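PDB 4KGM: Thg1-like uncharacterized protein from Bacillus thuringiensis, which probably adds nucleotides to the 5' end of tRNA, as in the Thg1 family, and binds ATP with two magnesium ions through a polymerase palm-like catalytic domain. Local coordinates for residues V25-D30 against S102-M107; K58-N63 against D75-L80; A67-H72 against E234-L239. All blocks are in the same frame, centred on the assembly; numbering follows the deposited sequence.

Contact 1: V25-D30 against S102-M107. With MG (magnesium ion), chain G; MG (magnesium ion), chain H; ATP (adenosine-5'-triphosphate), chain E.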
loop_
_atom_site.group_PDB
_atom_site.type_symbol
_atom_site.label_atom_id
_atom_site.label_comp_id
_atom_site.label_asym_id
_atom_site.label_seq_id
_atom_site.Cartn_x
_atom_site.Cartn_y
_atom_site.Cartn_z
ATOM N N VAL A 25 7.447 -15.674 1.379
ATOM C CA VAL A 25 6.274 -15.191 0.656
ATOM C C VAL A 25 5.265 -16.321 0.458
ATOM O O VAL A 25 5.629 -17.428 0.060
ATOM C CB VAL A 25 6.659 -14.601 -0.719
ATOM C CG1 VAL A 25 5.426 -14.399 -1.586
ATOM C CG2 VAL A 25 7.414 -13.291 -0.542
ATOM N N ILE A 26 4.000 -16.036 0.748
ATOM C CA ILE A 26 2.929 -17.000 0.537
ATOM C C ILE A 26 1.955 -16.504 -0.527
ATOM O O ILE A 26 1.470 -15.374 -0.459
ATOM C CB ILE A 26 2.151 -17.272 1.839
ATOM C CG1 ILE A 26 3.050 -17.964 2.864
ATOM C CG2 ILE A 26 0.923 -18.124 1.558
ATOM C CD1 ILE A 26 3.470 -19.354 2.458
ATOM N N VAL A 27 1.679 -17.356 -1.511
ATOM C CA VAL A 27 0.687 -17.055 -2.536
ATOM C C VAL A 27 -0.458 -18.060 -2.474
ATOM O O VAL A 27 -0.233 -19.268 -2.555
ATOM C CB VAL A 27 1.299 -17.108 -3.945
ATOM C CG1 VAL A 27 0.230 -16.838 -4.996
ATOM C CG2 VAL A 27 2.441 -16.110 -4.068
ATOM N N ARG A 28 -1.683 -17.566 -2.321
ATOM C CA ARG A 28 -2.847 -18.445 -2.352
ATOM C C ARG A 28 -3.728 -18.190 -3.574
ATOM O O ARG A 28 -4.059 -17.049 -3.897
ATOM C CB ARG A 28 -3.672 -18.360 -1.059
ATOM C CG ARG A 28 -4.773 -19.424 -0.985
ATOM C CD ARG A 28 -5.355 -19.597 0.415
ATOM N NE ARG A 28 -6.165 -18.457 0.835
ATOM C CZ ARG A 28 -5.828 -17.620 1.811
ATOM N NH1 ARG A 28 -4.697 -17.799 2.479
ATOM N NH2 ARG A 28 -6.627 -16.607 2.125
ATOM N N ILE A 29 -4.087 -19.266 -4.256
ATOM C CA ILE A 29 -4.953 -19.198 -5.419
ATOM C C ILE A 29 -6.234 -19.961 -5.114
ATOM O O ILE A 29 -6.186 -21.100 -4.696
ATOM C CB ILE A 29 -4.245 -19.794 -6.652
ATOM C CG1 ILE A 29 -3.106 -18.889 -7.090
ATOM C CG2 ILE A 29 -5.206 -19.986 -7.803
ATOM C CD1 ILE A 29 -1.963 -19.628 -7.732
ATOM N N ASP A 30 -7.376 -19.323 -5.311
ATOM C CA ASP A 30 -8.661 -19.948 -5.004
ATOM C C ASP A 30 -9.628 -19.876 -6.185
ATOM O O ASP A 30 -9.834 -18.810 -6.764
ATOM C CB ASP A 30 -9.290 -19.299 -3.768
ATOM C CG ASP A 30 -10.488 -20.075 -3.245
ATOM O OD1 ASP A 30 -11.608 -19.863 -3.756
ATOM O OD2 ASP A 30 -10.309 -20.895 -2.319
ATOM N N SER A 102 -1.360 -11.996 -9.931
ATOM C CA SER A 102 -2.064 -12.177 -11.197
ATOM C C SER A 102 -1.454 -13.282 -12.059
ATOM O O SER A 102 -2.170 -14.133 -12.586
ATOM C CB SER A 102 -2.130 -10.860 -11.976
ATOM O OG SER A 102 -0.836 -10.407 -12.335
ATOM N N VAL A 103 -0.132 -13.268 -12.198
ATOM C CA VAL A 103 0.559 -14.271 -13.006
ATOM C C VAL A 103 0.387 -15.668 -12.413
ATOM O O VAL A 103 0.268 -16.653 -13.147
ATOM C CB VAL A 103 2.055 -13.921 -13.195
ATOM C CG1 VAL A 103 2.814 -15.071 -13.841
ATOM C CG2 VAL A 103 2.193 -12.661 -14.032
ATOM N N SER A 104 0.351 -15.748 -11.086
ATOM C CA SER A 104 0.082 -17.012 -10.411
ATOM C C SER A 104 -1.310 -17.516 -10.771
ATOM O O SER A 104 -1.494 -18.692 -11.084
ATOM C CB SER A 104 0.200 -16.860 -8.893
ATOM O OG SER A 104 1.532 -16.582 -8.512
ATOM N N ALA A 105 -2.287 -16.614 -10.723
ATOM C CA ALA A 105 -3.661 -16.963 -11.059
ATOM C C ALA A 105 -3.771 -17.315 -12.538
ATOM O O ALA A 105 -4.501 -18.232 -12.915
ATOM C CB ALA A 105 -4.602 -15.818 -10.710
ATOM N N SER A 106 -3.034 -16.588 -13.369
ATOM C CA SER A 106 -3.011 -16.847 -14.804
ATOM C C SER A 106 -2.443 -18.231 -15.101
ATOM O O SER A 106 -3.029 -18.998 -15.865
ATOM C CB SER A 106 -2.189 -15.780 -15.525
ATOM O OG SER A 106 -2.146 -16.016 -16.921
ATOM N N MET A 107 -1.301 -18.540 -14.494
ATOM C CA MET A 107 -0.659 -19.837 -14.677
ATOM C C MET A 107 -1.571 -20.966 -14.223
ATOM O O MET A 107 -1.703 -21.981 -14.909
ATOM C CB MET A 107 0.661 -19.902 -13.905
ATOM C CG MET A 107 1.814 -19.158 -14.560
ATOM S SD MET A 107 3.303 -19.188 -13.541
ATOM C CE MET A 107 4.463 -18.359 -14.628
HETATM MG MG MG G . -13.418 -20.774 -4.398
HETATM MG MG MG H . -12.230 -22.021 -1.621
HETATM P PG ATP E . -15.844 -18.164 -4.315
HETATM O O1G ATP E . -16.129 -17.770 -2.885
HETATM O O2G ATP E . -16.180 -17.106 -5.340
HETATM O O3G ATP E . -14.487 -18.796 -4.512
HETATM P PB ATP E . -16.635 -20.877 -4.220
HETATM O O1B ATP E . -15.356 -21.333 -4.883
HETATM O O2B ATP E . -17.906 -21.649 -4.478
HETATM O O3B ATP E . -16.914 -19.338 -4.606
HETATM P PA ATP E . -15.550 -21.963 -1.900
HETATM O O1A ATP E . -15.805 -21.906 -0.414
HETATM O O2A ATP E . -14.142 -21.883 -2.439
HETATM O O3A ATP E . -16.426 -20.825 -2.624
HETATM O "O5'" ATP E . -16.239 -23.290 -2.503
HETATM C "C5'" ATP E . -15.454 -24.415 -2.889
HETATM C "C4'" ATP E . -16.357 -25.441 -3.565
HETATM O "O4'" ATP E . -15.594 -26.345 -4.366
HETATM C "C3'" ATP E . -17.121 -26.275 -2.549
HETATM O "O3'" ATP E . -18.512 -25.947 -2.598
HETATM C "C2'" ATP E . -16.913 -27.719 -2.963
HETATM O "O2'" ATP E . -18.174 -28.373 -3.134
HETATM C "C1'" ATP E . -16.163 -27.654 -4.285
HETATM N N9 ATP E . -15.107 -28.697 -4.352
HETATM C C8 ATP E . -13.851 -28.587 -3.878
HETATM N N7 ATP E . -13.142 -29.723 -4.104
HETATM C C5 ATP E . -13.954 -30.588 -4.738
HETATM C C6 ATP E . -13.842 -31.967 -5.269
HETATM N N6 ATP E . -12.687 -32.668 -5.164
HETATM N N1 ATP E . -14.932 -32.501 -5.864
HETATM C C2 ATP E . -16.084 -31.816 -5.976
HETATM N N3 ATP E . -16.257 -30.564 -5.518
HETATM C C4 ATP E . -15.247 -29.907 -4.900
HETATM O O HOH W 1 -11.938 -20.917 -0.020
#
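The I29 side chain ends against helix backbone: its CD1 methyl lies 3.5 Å from S104 O, a carbonyl of the helix spine, closer than it comes to any side-chain atom of residues 102-107. S104 faces the strand, and A105, beside it, is approached by I29 CD1 through its backbone N. Such small residues are consistent with axes that approach to 8.8 Å at -44°, and I29 and A105 have their CA atoms only 6.2 Å apart. The same CD1 also touches S104 CB at 3.7 Å. It gets there because CG1 leaves beside the backbone N of I29 (chi1 -70°) and the chain then runs nearly extended. Two residues earlier on the strand, V27 adds a lighter touch, with CG1 3.8 Å from S104 OG. That hydroxyl makes no bond across the interface; it turns back to I100 O, one helical turn earlier, so a buried polar atom is satisfied within its own helix. L60 of helix 47-63 packs beside I29, while S106 OG, on helix 97-119, bonds T109 and F128 of the second subunit.

One residue on from I29 comes D30, which bridges the two magnesium ions, OD1 binding one at 2.1 Å and OD2 the other at 2.3 Å, and both ions also hold ATP O2A. Methyl groups thus meet a serine's carbonyl, CB and hydroxyl without any hydrogen bond between the two segments, and the neighbouring D30 carboxylate is engaged by the metals.

Contact 2: K58-N63 against D75-L80. With MG (magnesium ion), chain G; MG (magnesium ion), chain H; ATP (adenosine-5'-triphosphate), chain E.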
loop_
_atom_site.group_PDB
_atom_site.type_symbol
_atom_site.label_atom_id
_atom_site.label_comp_id
_atom_site.label_asym_id
_atom_site.label_seq_id
_atom_site.Cartn_x
_atom_site.Cartn_y
_atom_site.Cartn_z
ATOM N N LYS A 58 1.976 -28.666 -9.808
ATOM C CA LYS A 58 3.297 -28.952 -10.352
ATOM C C LYS A 58 3.722 -27.832 -11.288
ATOM O O LYS A 58 4.832 -27.312 -11.188
ATOM C CB LYS A 58 3.299 -30.283 -11.108
ATOM C CG LYS A 58 3.063 -31.512 -10.241
ATOM C CD LYS A 58 3.127 -32.780 -11.082
ATOM C CE LYS A 58 2.946 -34.029 -10.237
ATOM N NZ LYS A 58 3.085 -35.267 -11.056
ATOM N N TYR A 59 2.818 -27.466 -12.192
ATOM C CA TYR A 59 3.061 -26.422 -13.180
ATOM C C TYR A 59 3.444 -25.096 -12.525
ATOM O O TYR A 59 4.282 -24.359 -13.041
ATOM C CB TYR A 59 1.815 -26.243 -14.052
ATOM C CG TYR A 59 1.958 -25.241 -15.175
ATOM C CD1 TYR A 59 2.761 -25.509 -16.275
ATOM C CD2 TYR A 59 1.268 -24.036 -15.146
ATOM C CE1 TYR A 59 2.884 -24.599 -17.308
ATOM C CE2 TYR A 59 1.384 -23.118 -16.175
ATOM C CZ TYR A 59 2.192 -23.405 -17.253
ATOM O OH TYR A 59 2.309 -22.495 -18.279
ATOM N N LEU A 60 2.828 -24.806 -11.382
ATOM C CA LEU A 60 3.109 -23.581 -10.643
ATOM C C LEU A 60 4.509 -23.608 -10.039
ATOM O O LEU A 60 5.280 -22.661 -10.191
ATOM C CB LEU A 60 2.067 -23.369 -9.541
ATOM C CG LEU A 60 0.670 -22.945 -9.995
ATOM C CD1 LEU A 60 -0.328 -23.077 -8.857
ATOM C CD2 LEU A 60 0.693 -21.519 -10.520
ATOM N N ALA A 61 4.831 -24.703 -9.358
ATOM C CA ALA A 61 6.115 -24.840 -8.685
ATOM C C ALA A 61 7.277 -24.838 -9.672
ATOM O O ALA A 61 8.374 -24.386 -9.349
ATOM C CB ALA A 61 6.135 -26.104 -7.841
ATOM N N GLN A 62 7.025 -25.338 -10.878
ATOM C CA GLN A 62 8.048 -25.409 -11.915
ATOM C C GLN A 62 8.366 -24.041 -12.510
ATOM O O GLN A 62 9.457 -23.827 -13.037
ATOM C CB GLN A 62 7.608 -26.357 -13.035
ATOM C CG GLN A 62 7.606 -27.826 -12.649
ATOM C CD GLN A 62 6.802 -28.686 -13.609
ATOM O OE1 GLN A 62 5.844 -28.220 -14.230
ATOM N NE2 GLN A 62 7.190 -29.950 -13.735
ATOM N N ASN A 63 7.413 -23.118 -12.429
ATOM C CA ASN A 63 7.550 -21.831 -13.106
ATOM C C ASN A 63 7.673 -20.619 -12.186
ATOM O O ASN A 63 7.762 -19.487 -12.659
ATOM C CB ASN A 63 6.399 -21.621 -14.094
ATOM C CG ASN A 63 6.546 -22.465 -15.346
ATOM O OD1 ASN A 63 7.159 -22.040 -16.327
ATOM N ND2 ASN A 63 5.981 -23.669 -15.319
ATOM N N ASP A 75 -10.520 -26.211 -3.522
ATOM C CA ASP A 75 -10.281 -25.428 -4.730
ATOM C C ASP A 75 -9.225 -24.347 -4.507
ATOM O O ASP A 75 -9.158 -23.374 -5.258
ATOM C CB ASP A 75 -11.580 -24.784 -5.215
ATOM C CG ASP A 75 -12.096 -23.726 -4.261
ATOM O OD1 ASP A 75 -11.846 -23.850 -3.043
ATOM O OD2 ASP A 75 -12.748 -22.769 -4.730
ATOM N N GLU A 76 -8.403 -24.518 -3.478
ATOM C CA GLU A 76 -7.384 -23.526 -3.166
ATOM C C GLU A 76 -5.971 -24.087 -3.299
ATOM O O GLU A 76 -5.741 -25.282 -3.105
ATOM C CB GLU A 76 -7.592 -22.942 -1.768
ATOM C CG GLU A 76 -7.053 -23.809 -0.647
ATOM C CD GLU A 76 -7.089 -23.111 0.693
ATOM O OE1 GLU A 76 -7.973 -22.252 0.895
ATOM O OE2 GLU A 76 -6.225 -23.415 1.541
ATOM N N ILE A 77 -5.032 -23.210 -3.641
ATOM C CA ILE A 77 -3.634 -23.591 -3.799
ATOM C C ILE A 77 -2.719 -22.579 -3.111
ATOM O O ILE A 77 -2.647 -21.420 -3.519
ATOM C CB ILE A 77 -3.238 -23.681 -5.286
ATOM C CG1 ILE A 77 -4.026 -24.789 -5.989
ATOM C CG2 ILE A 77 -1.749 -23.927 -5.429
ATOM C CD1 ILE A 77 -3.654 -24.964 -7.444
ATOM N N SER A 78 -2.031 -23.019 -2.063
ATOM C CA SER A 78 -1.078 -22.167 -1.362
ATOM C C SER A 78 0.346 -22.498 -1.788
ATOM O O SER A 78 0.720 -23.666 -1.874
ATOM C CB SER A 78 -1.220 -22.314 0.154
ATOM O OG SER A 78 -2.429 -21.738 0.615
ATOM N N ILE A 79 1.135 -21.462 -2.055
ATOM C CA ILE A 79 2.512 -21.646 -2.497
ATOM C C ILE A 79 3.490 -20.898 -1.596
ATOM O O ILE A 79 3.344 -19.694 -1.373
ATOM C CB ILE A 79 2.698 -21.161 -3.945
ATOM C CG1 ILE A 79 1.645 -21.798 -4.856
ATOM C CG2 ILE A 79 4.109 -21.464 -4.433
ATOM C CD1 ILE A 79 1.541 -21.152 -6.218
ATOM N N LEU A 80 4.480 -21.616 -1.073
ATOM C CA LEU A 80 5.527 -21.004 -0.261
ATOM C C LEU A 80 6.714 -20.604 -1.124
ATOM O O LEU A 80 7.349 -21.450 -1.757
ATOM C CB LEU A 80 5.993 -21.954 0.844
ATOM C CG LEU A 80 7.302 -21.560 1.539
ATOM C CD1 LEU A 80 7.160 -20.234 2.274
ATOM C CD2 LEU A 80 7.772 -22.650 2.486
HETATM MG MG MG G . -13.418 -20.774 -4.398
HETATM MG MG MG H . -12.230 -22.021 -1.621
HETATM P PG ATP E . -15.844 -18.164 -4.315
HETATM O O1G ATP E . -16.129 -17.770 -2.885
HETATM O O2G ATP E . -16.180 -17.106 -5.340
HETATM O O3G ATP E . -14.487 -18.796 -4.512
HETATM P PB ATP E . -16.635 -20.877 -4.220
HETATM O O1B ATP E . -15.356 -21.333 -4.883
HETATM O O2B ATP E . -17.906 -21.649 -4.478
HETATM O O3B ATP E . -16.914 -19.338 -4.606
HETATM P PA ATP E . -15.550 -21.963 -1.900
HETATM O O1A ATP E . -15.805 -21.906 -0.414
HETATM O O2A ATP E . -14.142 -21.883 -2.439
HETATM O O3A ATP E . -16.426 -20.825 -2.624
HETATM O "O5'" ATP E . -16.239 -23.290 -2.503
HETATM C "C5'" ATP E . -15.454 -24.415 -2.889
HETATM C "C4'" ATP E . -16.357 -25.441 -3.565
HETATM O "O4'" ATP E . -15.594 -26.345 -4.366
HETATM C "C3'" ATP E . -17.121 -26.275 -2.549
HETATM O "O3'" ATP E . -18.512 -25.947 -2.598
HETATM C "C2'" ATP E . -16.913 -27.719 -2.963
HETATM O "O2'" ATP E . -18.174 -28.373 -3.134
HETATM C "C1'" ATP E . -16.163 -27.654 -4.285
HETATM N N9 ATP E . -15.107 -28.697 -4.352
HETATM C C8 ATP E . -13.851 -28.587 -3.878
HETATM N N7 ATP E . -13.142 -29.723 -4.104
HETATM C C5 ATP E . -13.954 -30.588 -4.738
HETATM C C6 ATP E . -13.842 -31.967 -5.269
HETATM N N6 ATP E . -12.687 -32.668 -5.164
HETATM N N1 ATP E . -14.932 -32.501 -5.864
HETATM C C2 ATP E . -16.084 -31.816 -5.976
HETATM N N3 ATP E . -16.257 -30.564 -5.518
HETATM C C4 ATP E . -15.247 -29.907 -4.900
HETATM O O HOH W 1 -11.938 -20.917 -0.020
#
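D75, immediately before strand 76-81 of the palm-like sheet, is a ligand of the two-magnesium site, and farther along the strand rests on helix 47-63, where L60 meets I77 and I79. L60 CD1 does most of the touching: it sits 3.8 Å from I77 CG2 and equally 3.8 Å from I79 CD1, so one methyl spans the two isoleucines. The approaches differ. L60 and I77 reach out to each other tip to tip, whereas I79 lies across the leucine at about a right angle, its CD1 also coming within 4.0 Å of L60 CB. With CG held beside the backbone N (chi1 -73°), the leucine extends from the helix to the sheet. V70 of the neighbouring strand packs on both isoleucines, and M107 of helix 97-119 reaches L60.

Within 58-63 a side chain bonds back to the backbone: N63 ND2 donates to Y59 O over 2.9 Å, nearly straight at 169° and in the carbonyl plane, and the same nitrogen stands over the rim of one face of the Y59 ring.

At the start of 75-80, D75 OD2 binds one magnesium ion at 2.1 Å and OD1 binds the second. With no hydrogen bond joining helix and strand, apolar contact alone links these two segments, and the metal chemistry lies at D75, away from the L60 contact, where the carboxylate is shared between two metals.

Contact 3: A67-H72 against E234-L239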
loop_
_atom_site.group_PDB
_atom_site.type_symbol
_atom_site.label_atom_id
_atom_site.label_comp_id
_atom_site.label_asym_id
_atom_site.label_seq_id
_atom_site.Cartn_x
_atom_site.Cartn_y
_atom_site.Cartn_z
ATOM N N ALA A 67 10.102 -21.042 -5.487
ATOM C CA ALA A 67 9.049 -21.930 -4.995
ATOM C C ALA A 67 9.631 -23.136 -4.261
ATOM O O ALA A 67 10.471 -23.859 -4.796
ATOM C CB ALA A 67 8.150 -22.382 -6.136
ATOM N N LYS A 68 9.176 -23.344 -3.030
ATOM C CA LYS A 68 9.699 -24.415 -2.191
ATOM C C LYS A 68 8.656 -25.491 -1.913
ATOM O O LYS A 68 8.972 -26.679 -1.879
ATOM C CB LYS A 68 10.224 -23.845 -0.873
ATOM C CG LYS A 68 11.448 -22.957 -1.031
ATOM C CD LYS A 68 12.654 -23.765 -1.476
ATOM C CE LYS A 68 13.839 -22.866 -1.788
ATOM N NZ LYS A 68 13.602 -22.043 -3.007
ATOM N N LEU A 69 7.412 -25.072 -1.712
ATOM C CA LEU A 69 6.349 -26.009 -1.380
ATOM C C LEU A 69 4.989 -25.506 -1.851
ATOM O O LEU A 69 4.702 -24.310 -1.796
ATOM C CB LEU A 69 6.329 -26.274 0.131
ATOM C CG LEU A 69 5.385 -27.352 0.673
ATOM C CD1 LEU A 69 6.035 -28.080 1.838
ATOM C CD2 LEU A 69 4.054 -26.754 1.109
ATOM N N VAL A 70 4.160 -26.432 -2.319
ATOM C CA VAL A 70 2.788 -26.118 -2.692
ATOM C C VAL A 70 1.838 -27.004 -1.897
ATOM O O VAL A 70 2.102 -28.188 -1.708
ATOM C CB VAL A 70 2.547 -26.343 -4.192
ATOM C CG1 VAL A 70 1.153 -25.877 -4.577
ATOM C CG2 VAL A 70 3.604 -25.617 -5.016
ATOM N N TYR A 71 0.738 -26.429 -1.424
ATOM C CA TYR A 71 -0.259 -27.192 -0.684
ATOM C C TYR A 71 -1.640 -27.074 -1.318
ATOM O O TYR A 71 -2.145 -25.969 -1.521
ATOM C CB TYR A 71 -0.314 -26.737 0.775
ATOM C CG TYR A 71 -1.445 -27.358 1.560
ATOM C CD1 TYR A 71 -1.355 -28.663 2.031
ATOM C CD2 TYR A 71 -2.604 -26.642 1.831
ATOM C CE1 TYR A 71 -2.388 -29.236 2.748
ATOM C CE2 TYR A 71 -3.641 -27.207 2.546
ATOM C CZ TYR A 71 -3.528 -28.505 3.003
ATOM O OH TYR A 71 -4.559 -29.071 3.718
ATOM N N HIS A 72 -2.251 -28.215 -1.626
ATOM C CA HIS A 72 -3.595 -28.216 -2.194
ATOM C C HIS A 72 -4.658 -28.724 -1.229
ATOM O O HIS A 72 -4.425 -29.647 -0.447
ATOM C CB HIS A 72 -3.660 -29.031 -3.486
ATOM C CG HIS A 72 -5.057 -29.226 -3.992
ATOM N ND1 HIS A 72 -5.740 -30.415 -3.856
ATOM C CD2 HIS A 72 -5.910 -28.370 -4.602
ATOM C CE1 HIS A 72 -6.947 -30.290 -4.377
ATOM N NE2 HIS A 72 -7.077 -29.058 -4.835
ATOM N N GLU A 234 9.314 -26.304 7.808
ATOM C CA GLU A 234 10.427 -25.466 8.247
ATOM C C GLU A 234 11.760 -25.800 7.579
ATOM O O GLU A 234 12.706 -25.015 7.650
ATOM C CB GLU A 234 10.566 -25.509 9.772
ATOM C CG GLU A 234 9.402 -24.854 10.502
ATOM C CD GLU A 234 9.626 -24.751 11.996
ATOM O OE1 GLU A 234 10.477 -25.499 12.522
ATOM O OE2 GLU A 234 8.953 -23.919 12.643
ATOM N N GLN A 235 11.830 -26.957 6.926
ATOM C CA GLN A 235 13.026 -27.349 6.188
ATOM C C GLN A 235 13.280 -26.409 5.015
ATOM O O GLN A 235 14.406 -26.296 4.528
ATOM C CB GLN A 235 12.897 -28.785 5.675
ATOM C CG GLN A 235 11.688 -29.012 4.781
ATOM C CD GLN A 235 11.643 -30.411 4.197
ATOM O OE1 GLN A 235 12.674 -30.985 3.848
ATOM N NE2 GLN A 235 10.442 -30.968 4.090
ATOM N N PHE A 236 12.224 -25.741 4.559
ATOM C CA PHE A 236 12.329 -24.811 3.444
ATOM C C PHE A 236 12.393 -23.371 3.948
ATOM O O PHE A 236 12.727 -22.456 3.197
ATOM C CB PHE A 236 11.138 -24.972 2.496
ATOM C CG PHE A 236 10.940 -26.375 1.991
ATOM C CD1 PHE A 236 11.833 -26.936 1.094
ATOM C CD2 PHE A 236 9.850 -27.126 2.401
ATOM C CE1 PHE A 236 11.650 -28.224 0.623
ATOM C CE2 PHE A 236 9.661 -28.414 1.933
ATOM C CZ PHE A 236 10.561 -28.963 1.045
ATOM N N VAL A 237 12.071 -23.184 5.223
ATOM C CA VAL A 237 11.997 -21.855 5.820
ATOM C C VAL A 237 13.354 -21.372 6.326
ATOM O O VAL A 237 13.757 -20.238 6.066
ATOM C CB VAL A 237 10.987 -21.825 6.978
ATOM C CG1 VAL A 237 10.897 -20.432 7.571
ATOM C CG2 VAL A 237 9.626 -22.293 6.494
ATOM N N TYR A 238 14.054 -22.238 7.052
ATOM C CA TYR A 238 15.376 -21.908 7.573
ATOM C C TYR A 238 16.469 -22.570 6.737
ATOM O O TYR A 238 16.643 -23.789 6.776
ATOM C CB TYR A 238 15.493 -22.318 9.042
ATOM C CG TYR A 238 14.413 -21.727 9.925
ATOM C CD1 TYR A 238 14.570 -20.473 10.504
ATOM C CD2 TYR A 238 13.237 -22.422 10.177
ATOM C CE1 TYR A 238 13.584 -19.930 11.310
ATOM C CE2 TYR A 238 12.246 -21.885 10.980
ATOM C CZ TYR A 238 12.423 -20.640 11.546
ATOM O OH TYR A 238 11.439 -20.103 12.349
ATOM N N LEU A 239 17.200 -21.758 5.981
ATOM C CA LEU A 239 18.214 -22.263 5.060
ATOM C C LEU A 239 19.478 -22.730 5.777
ATOM O O LEU A 239 19.861 -23.896 5.676
ATOM C CB LEU A 239 18.563 -21.200 4.016
#
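K68 NZ is gripped twice, by a salt bridge to D85 and by a weak hydrogen bond to the carbonyl of G66, and the chain that carries it there runs obliquely past F236. K68 and L69 form a classic beta bulge in the antiparallel palm-like sheet: both pair with the single residue L80 of strand 76-81, and K68 has the near-helical backbone (phi -114°, psi -38°) expected at the first bulge position. As a result two consecutive side chains point to the same side of the sheet, toward the C-terminal helix 231-237, instead of alternating.

F236 is the residue that helix brings into this place. Its CB meets K68 CB at 3.7 Å, and the lysine then bends at chi2 and again at chi4, skirting the phenylalanine while its amine swings away to the acid. L69 comes from the other bulge position. Its CG lies opposite the backbone N (chi1 -173°), which carries CD1 to within 3.6 Å of F236 CE2; the two side chains cross at about a right angle and the methyl approaches the ring obliquely. I203 and L80 also pack on F236, so this aromatic joins the C-terminal helix to several strands at once. Just after it, V237 O accepts hydrogen bonds from Y84 and from Q137, tying the backbone at V237 to those two side chains.

The ring itself is held between two groups. On one face Q235 CG, from the preceding residue, stands 3.5 Å above the plane toward the rim; on the opposite face K68 O lies 3.9 Å above it, over the ring centre.

Strands 25-31, 76-81 and 67-73 lie side by side in one antiparallel sheet and tie the three contacts together. Contacts 1 and 2, centres 8 Å apart, meet through probable hydrogen bonds, I29 O to I77 N and V27 O to I79 N, both 2.6 Å. That pairing brings D30 and D75 together at the ATP, where each binds both magnesium ions. Contact 3 joins contact 2 through L69 O and L80 N, 2.8 Å apart; the centres of contacts 2 and 3 are 12 Å apart. It does not touch contact 1, about 16 Å away centre to centre. Helices 47-63 and 97-119 also meet, M107 O packing 3.5 Å from Y59 CE2.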